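PDB 2Q1A: 2-dehydro-3-deoxy-D-arabinonate dehydratase from Sulfolobus solfataricus, which catalyses the dehydration of 2-dehydro-3-deoxy-D-arabinonate to 2,5-dioxopentanoate in a pentose oxidation pathway, with magnesium as cofactor. Local coordinates for residues P142-A147 with I208-V213; V218-S223 with T256-G261. All coordinates share one frame; numbering follows the deposited sequence.

Contact 1 of 2, residues P142-A147 with I208-V213; sequences PEPELA and ITLKIV. With MG (magnesium ion), chain B; 2KT (2-ketobutyric acid), chain C.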
loop_
_atom_site.group_PDB
_atom_site.type_symbol
_atom_site.label_atom_id
_atom_site.label_comp_id
_atom_site.label_asym_id
_atom_site.label_seq_id
_atom_site.Cartn_x
_atom_site.Cartn_y
_atom_site.Cartn_z
ATOM N N PRO A 142 19.178 17.189 30.861
ATOM C CA PRO A 142 18.210 16.116 30.666
ATOM C C PRO A 142 17.182 16.113 31.795
ATOM O O PRO A 142 17.529 16.399 32.943
ATOM C CB PRO A 142 19.073 14.854 30.725
ATOM C CG PRO A 142 20.226 15.226 31.618
ATOM C CD PRO A 142 20.442 16.705 31.458
ATOM N N GLU A 143 15.928 15.811 31.474
ATOM C CA GLU A 143 14.900 15.729 32.500
ATOM C C GLU A 143 14.366 14.296 32.627
ATOM O O GLU A 143 13.608 13.827 31.774
ATOM C CB GLU A 143 13.785 16.746 32.236
ATOM C CG GLU A 143 14.244 18.216 32.321
ATOM C CD GLU A 143 13.095 19.230 32.226
ATOM O OE1 GLU A 143 13.369 20.455 32.261
ATOM O OE2 GLU A 143 11.921 18.804 32.115
ATOM N N PRO A 144 14.782 13.587 33.687
ATOM C CA PRO A 144 14.344 12.208 33.905
ATOM C C PRO A 144 12.889 12.172 34.328
ATOM O O PRO A 144 12.530 12.765 35.346
ATOM C CB PRO A 144 15.249 11.717 35.046
ATOM C CG PRO A 144 15.686 12.944 35.754
ATOM C CD PRO A 144 15.709 14.052 34.736
ATOM N N GLU A 145 12.056 11.495 33.543
ATOM C CA GLU A 145 10.614 11.515 33.772
ATOM C C GLU A 145 9.969 10.153 33.544
ATOM O O GLU A 145 10.397 9.388 32.679
ATOM C CB GLU A 145 9.953 12.558 32.867
ATOM C CG GLU A 145 10.546 13.961 32.980
ATOM C CD GLU A 145 9.720 15.036 32.294
ATOM O OE1 GLU A 145 10.223 16.178 32.180
ATOM O OE2 GLU A 145 8.568 14.760 31.878
ATOM N N LEU A 146 8.948 9.851 34.337
ATOM C CA LEU A 146 8.067 8.728 34.056
ATOM C C LEU A 146 7.057 9.163 32.989
ATOM O O LEU A 146 6.489 10.263 33.060
ATOM C CB LEU A 146 7.340 8.275 35.326
ATOM C CG LEU A 146 6.275 7.181 35.194
ATOM C CD1 LEU A 146 6.910 5.828 34.905
ATOM C CD2 LEU A 146 5.410 7.114 36.451
ATOM N N ALA A 147 6.850 8.300 32.000
ATOM C CA ALA A 147 5.956 8.606 30.898
ATOM C C ALA A 147 4.948 7.488 30.665
ATOM O O ALA A 147 5.276 6.305 30.789
ATOM C CB ALA A 147 6.747 8.880 29.642
ATOM N N ILE A 208 13.389 7.032 40.660
ATOM C CA ILE A 208 13.928 7.570 39.416
ATOM C C ILE A 208 15.336 8.086 39.697
ATOM O O ILE A 208 15.527 8.904 40.599
ATOM C CB ILE A 208 13.043 8.708 38.828
ATOM C CG1 ILE A 208 11.602 8.220 38.606
ATOM C CG2 ILE A 208 13.646 9.240 37.526
ATOM C CD1 ILE A 208 10.625 9.309 38.164
ATOM N N THR A 209 16.314 7.605 38.929
ATOM C CA THR A 209 17.716 7.972 39.134
ATOM C C THR A 209 18.333 8.540 37.862
ATOM O O THR A 209 18.212 7.944 36.793
ATOM C CB THR A 209 18.547 6.756 39.602
ATOM O OG1 THR A 209 17.861 6.089 40.666
ATOM C CG2 THR A 209 19.931 7.186 40.077
ATOM N N LEU A 210 18.995 9.687 37.995
ATOM C CA LEU A 210 19.735 10.301 36.897
ATOM C C LEU A 210 21.246 10.328 37.169
ATOM O O LEU A 210 21.693 10.788 38.223
ATOM C CB LEU A 210 19.221 11.720 36.636
ATOM C CG LEU A 210 20.038 12.670 35.749
ATOM C CD1 LEU A 210 20.027 12.261 34.278
ATOM C CD2 LEU A 210 19.532 14.094 35.907
ATOM N N LYS A 211 22.016 9.826 36.207
ATOM C CA LYS A 211 23.469 9.955 36.208
ATOM C C LYS A 211 23.933 10.522 34.868
ATOM O O LYS A 211 23.477 10.087 33.810
ATOM C CB LYS A 211 24.144 8.605 36.486
ATOM C CG LYS A 211 24.072 8.160 37.951
ATOM C CD LYS A 211 24.216 6.639 38.138
ATOM C CE LYS A 211 25.685 6.181 38.156
ATOM N NZ LYS A 211 25.840 4.783 38.693
ATOM N N ILE A 212 24.814 11.516 34.922
ATOM C CA ILE A 212 25.495 12.011 33.732
ATOM C C ILE A 212 26.968 11.587 33.815
ATOM O O ILE A 212 27.633 11.824 34.825
ATOM C CB ILE A 212 25.359 13.539 33.584
ATOM C CG1 ILE A 212 23.877 13.951 33.634
ATOM C CG2 ILE A 212 26.019 14.019 32.286
ATOM C CD1 ILE A 212 23.632 15.445 33.794
ATOM N N VAL A 213 27.462 10.944 32.758
ATOM C CA VAL A 213 28.816 10.401 32.746
ATOM C C VAL A 213 29.682 11.121 31.714
ATOM O O VAL A 213 29.360 11.144 30.525
ATOM C CB VAL A 213 28.821 8.865 32.523
ATOM C CG1 VAL A 213 30.250 8.317 32.475
ATOM C CG2 VAL A 213 28.047 8.164 33.627
HETATM MG MG MG B . 10.042 18.136 31.603
HETATM C C4 2KT C . 8.786 22.600 31.933
HETATM C C3 2KT C . 8.591 21.893 32.993
HETATM C C2 2KT C . 8.952 20.678 32.884
HETATM O O3 2KT C . 9.341 20.217 31.808
HETATM C C 2KT C . 8.914 19.869 33.952
HETATM O OXT 2KT C . 8.522 20.301 35.060
HETATM O O 2KT C . 9.278 18.674 33.824
HETATM O O HOH W 1 7.990 17.356 31.414
#
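Glu145 OE2, on the strand whose Pro144 packs against Leu210, is gripped by Thr253 OG1 and Gly255 N and more weakly by a water donating at 2.7 Å. Held this way, the carboxylate is likely to be restrained in rotation, with OE1 on the magnesium at 2.0 Å. Glu143 brings its OE2 to the same ion at 2.1 Å, while its OE1 forms a salt bridge with Arg89. Both glutamates turn CG beside the backbone N (chi1 -64° and -54°) and run on as an extended chain that carries each carboxylate to the ion. Asp164, the water and two oxygens of 2-ketobutyric acid complete six ligands; the bound keto acid chelates through O3 and O. This is the acidic metal site of an FAH-family enzyme, built on the polar side of the segment.

Along 142-145 prolines and glutamates alternate; the CB atoms of the prolines point toward 208-213, those of the glutamates away. Pro144 lays CG on Leu210 CB at 3.8 Å, the two side chains crossing at about a right angle, and its CB meets Ile208 CG2 at 3.9 Å. Pro142 CG reaches Leu210 CD1 at 4.0 Å and also meets the CD1 methyl of Ile212. Compact proline rings suit this greasy face, and beta-branched isoleucines suit the strand opposite. Metal site and core are thus opposite faces of one short segment.

The strand axes lie 7.5 Å apart at 143°, packed face to face. Strand 140-150 pairs antiparallel with 156-167 and 250-253, while 207-214 lies between 271-276 and 217-225.

Contact 2 of 2, residues V218-S223 with T256-G261; sequences VFFEGS and TAIVPG. With 2KT (2-ketobutyric acid), chain C.
The ring of Phe220 lies flat beneath Pro260, whose CG stands 3.8 Å from the ring centroid and only 6° off the normal, a CH-pi contact over the face. The two side chains cross at about a right angle, and Pro260 CB also reaches Phe220 CE1 at 3.9 Å. Ile258 comes from another direction: its CG2 methyl meets the ring edge near the plane, 3.6 Å from Phe220 CE2. Face and edge are therefore met by different residues of the loop. Phe220 swings its ring out from the strand toward that loop because chi1 is near 180° (177°), which sets CG opposite the backbone N. Replacing Phe220 by alanine removes the ring, which would probably leave Pro260 CG and Ile258 CG2 without a partner and open a gap between strand and loop.

The longer branch of Ile258 reaches across toward the strand, with CD1 3.5 Å from Gly222 O. Glycine suits this position because a beta carbon would point into the contact, about 2.9 Å from Ile258 CG2 and close to the Phe220 ring as well. Ser223 directs OG elsewhere, to Ile208 O. Phe219 and Phe220 together face Ile212 in a classic beta bulge.

At the first residue of 256-261, Thr256 N donates to the carboxylate O of 2-ketobutyric acid at 2.9 Å, and its OG1 bonds to Pro144 O. Thr256 is a substrate-binding residue, lying just upstream of the hydrophobic anchor. Aromatic face, proline ring and branched methyls thus join strand to loop by shape and dispersion, whereas directional polar bonding is concentrated at the ligand end of 256-261.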
loop_
_atom_site.group_PDB
_atom_site.type_symbol
_atom_site.label_atom_id
_atom_site.label_comp_id
_atom_site.label_asym_id
_atom_site.label_seq_id
_atom_site.Cartn_x
_atom_site.Cartn_y
_atom_site.Cartn_z
ATOM N N VAL A 218 31.470 10.277 36.938
ATOM C CA VAL A 218 30.110 10.605 37.357
ATOM C C VAL A 218 30.012 12.115 37.610
ATOM O O VAL A 218 30.319 12.601 38.699
ATOM C CB VAL A 218 29.679 9.801 38.611
ATOM C CG1 VAL A 218 28.262 10.177 39.043
ATOM C CG2 VAL A 218 29.760 8.307 38.345
ATOM N N PHE A 219 29.592 12.845 36.583
ATOM C CA PHE A 219 29.490 14.303 36.621
ATOM C C PHE A 219 28.293 14.795 37.447
ATOM O O PHE A 219 28.310 15.913 37.962
ATOM C CB PHE A 219 29.414 14.831 35.188
ATOM C CG PHE A 219 29.658 16.307 35.056
ATOM C CD1 PHE A 219 28.717 17.123 34.433
ATOM C CD2 PHE A 219 30.836 16.882 35.529
ATOM C CE1 PHE A 219 28.934 18.492 34.291
ATOM C CE2 PHE A 219 31.066 18.257 35.397
ATOM C CZ PHE A 219 30.112 19.062 34.777
ATOM N N PHE A 220 27.261 13.957 37.556
ATOM C CA PHE A 220 26.080 14.236 38.373
ATOM C C PHE A 220 25.398 12.929 38.772
ATOM O O PHE A 220 25.375 11.974 37.998
ATOM C CB PHE A 220 25.083 15.135 37.619
ATOM C CG PHE A 220 23.804 15.402 38.378
ATOM C CD1 PHE A 220 23.693 16.509 39.214
ATOM C CD2 PHE A 220 22.711 14.539 38.264
ATOM C CE1 PHE A 220 22.518 16.754 39.923
ATOM C CE2 PHE A 220 21.538 14.773 38.974
ATOM C CZ PHE A 220 21.441 15.885 39.802
ATOM N N GLU A 221 24.842 12.896 39.979
ATOM C CA GLU A 221 24.029 11.773 40.434
ATOM C C GLU A 221 22.879 12.278 41.310
ATOM O O GLU A 221 23.104 12.975 42.300
ATOM C CB GLU A 221 24.886 10.758 41.191
ATOM C CG GLU A 221 24.174 9.457 41.525
ATOM C CD GLU A 221 25.089 8.436 42.188
ATOM O OE1 GLU A 221 25.922 8.833 43.041
ATOM O OE2 GLU A 221 24.971 7.230 41.864
ATOM N N GLY A 222 21.651 11.932 40.935
ATOM C CA GLY A 222 20.465 12.388 41.660
ATOM C C GLY A 222 19.328 11.389 41.617
ATOM O O GLY A 222 19.144 10.688 40.620
ATOM N N SER A 223 18.556 11.327 42.698
ATOM C CA SER A 223 17.451 10.383 42.791
ATOM C C SER A 223 16.248 10.930 43.567
ATOM O O SER A 223 16.398 11.454 44.675
ATOM C CB SER A 223 17.933 9.072 43.409
ATOM O OG SER A 223 17.050 8.013 43.090
ATOM N N THR A 256 9.556 16.374 35.638
ATOM C CA THR A 256 10.768 15.951 36.355
ATOM C C THR A 256 10.897 16.513 37.775
ATOM O O THR A 256 10.330 17.562 38.099
ATOM C CB THR A 256 12.060 16.286 35.563
ATOM O OG1 THR A 256 13.156 15.546 36.109
ATOM C CG2 THR A 256 12.382 17.783 35.615
ATOM N N ALA A 257 11.655 15.805 38.607
ATOM C CA ALA A 257 11.980 16.260 39.960
ATOM C C ALA A 257 13.490 16.438 40.167
ATOM O O ALA A 257 13.918 16.994 41.184
ATOM C CB ALA A 257 11.426 15.296 40.985
ATOM N N ILE A 258 14.287 15.961 39.211
ATOM C CA ILE A 258 15.742 16.025 39.314
ATOM C C ILE A 258 16.309 17.096 38.381
ATOM O O ILE A 258 16.300 16.943 37.153
ATOM C CB ILE A 258 16.411 14.646 39.053
ATOM C CG1 ILE A 258 15.799 13.571 39.960
ATOM C CG2 ILE A 258 17.912 14.740 39.266
ATOM C CD1 ILE A 258 16.146 12.149 39.590
ATOM N N VAL A 259 16.790 18.180 38.983
ATOM C CA VAL A 259 17.297 19.333 38.251
ATOM C C VAL A 259 18.746 19.628 38.667
ATOM O O VAL A 259 18.980 20.206 39.731
ATOM C CB VAL A 259 16.408 20.592 38.481
ATOM C CG1 VAL A 259 16.867 21.756 37.603
ATOM C CG2 VAL A 259 14.935 20.279 38.223
ATOM N N PRO A 260 19.727 19.203 37.842
ATOM C CA PRO A 260 21.130 19.588 38.026
ATOM C C PRO A 260 21.330 21.108 38.059
ATOM O O PRO A 260 20.446 21.863 37.642
ATOM C CB PRO A 260 21.817 18.993 36.792
ATOM C CG PRO A 260 20.962 17.837 36.410
ATOM C CD PRO A 260 19.561 18.285 36.696
ATOM N N GLY A 261 22.490 21.540 38.552
ATOM C CA GLY A 261 22.795 22.960 38.702
ATOM C C GLY A 261 23.167 23.649 37.405
ATOM O O GLY A 261 23.357 23.001 36.373
HETATM C C4 2KT C . 8.786 22.600 31.933
HETATM C C3 2KT C . 8.591 21.893 32.993
HETATM C C2 2KT C . 8.952 20.678 32.884
HETATM O O3 2KT C . 9.341 20.217 31.808
HETATM C C 2KT C . 8.914 19.869 33.952
HETATM O OXT 2KT C . 8.522 20.301 35.060
HETATM O O 2KT C . 9.278 18.674 33.824
#

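In the fold
From the N terminus, 142-147 comes first, and contact 1 closes a loop of 60 residues that carries strand 156-167, with the metal ligand Asp164, helix 178-182, with Lys182, and strand 188-196. The chain then turns from strand 207-214 directly into its antiparallel neighbour 217-225, where contact 2 opens; its own loop includes helix 233-241 and strand 250-253. The two loops follow in series, neither enclosing the other. In space, however, their centres lie 7 Å apart: Leu210 N and Gly222 O probably bond, and the 256-261 loop packs against Pro144 through Ile258. Both contacts converge on 2-ketobutyric acid, tying strand 140-150, the pair 207-214 and 217-225, and the 256-261 loop together beside one site.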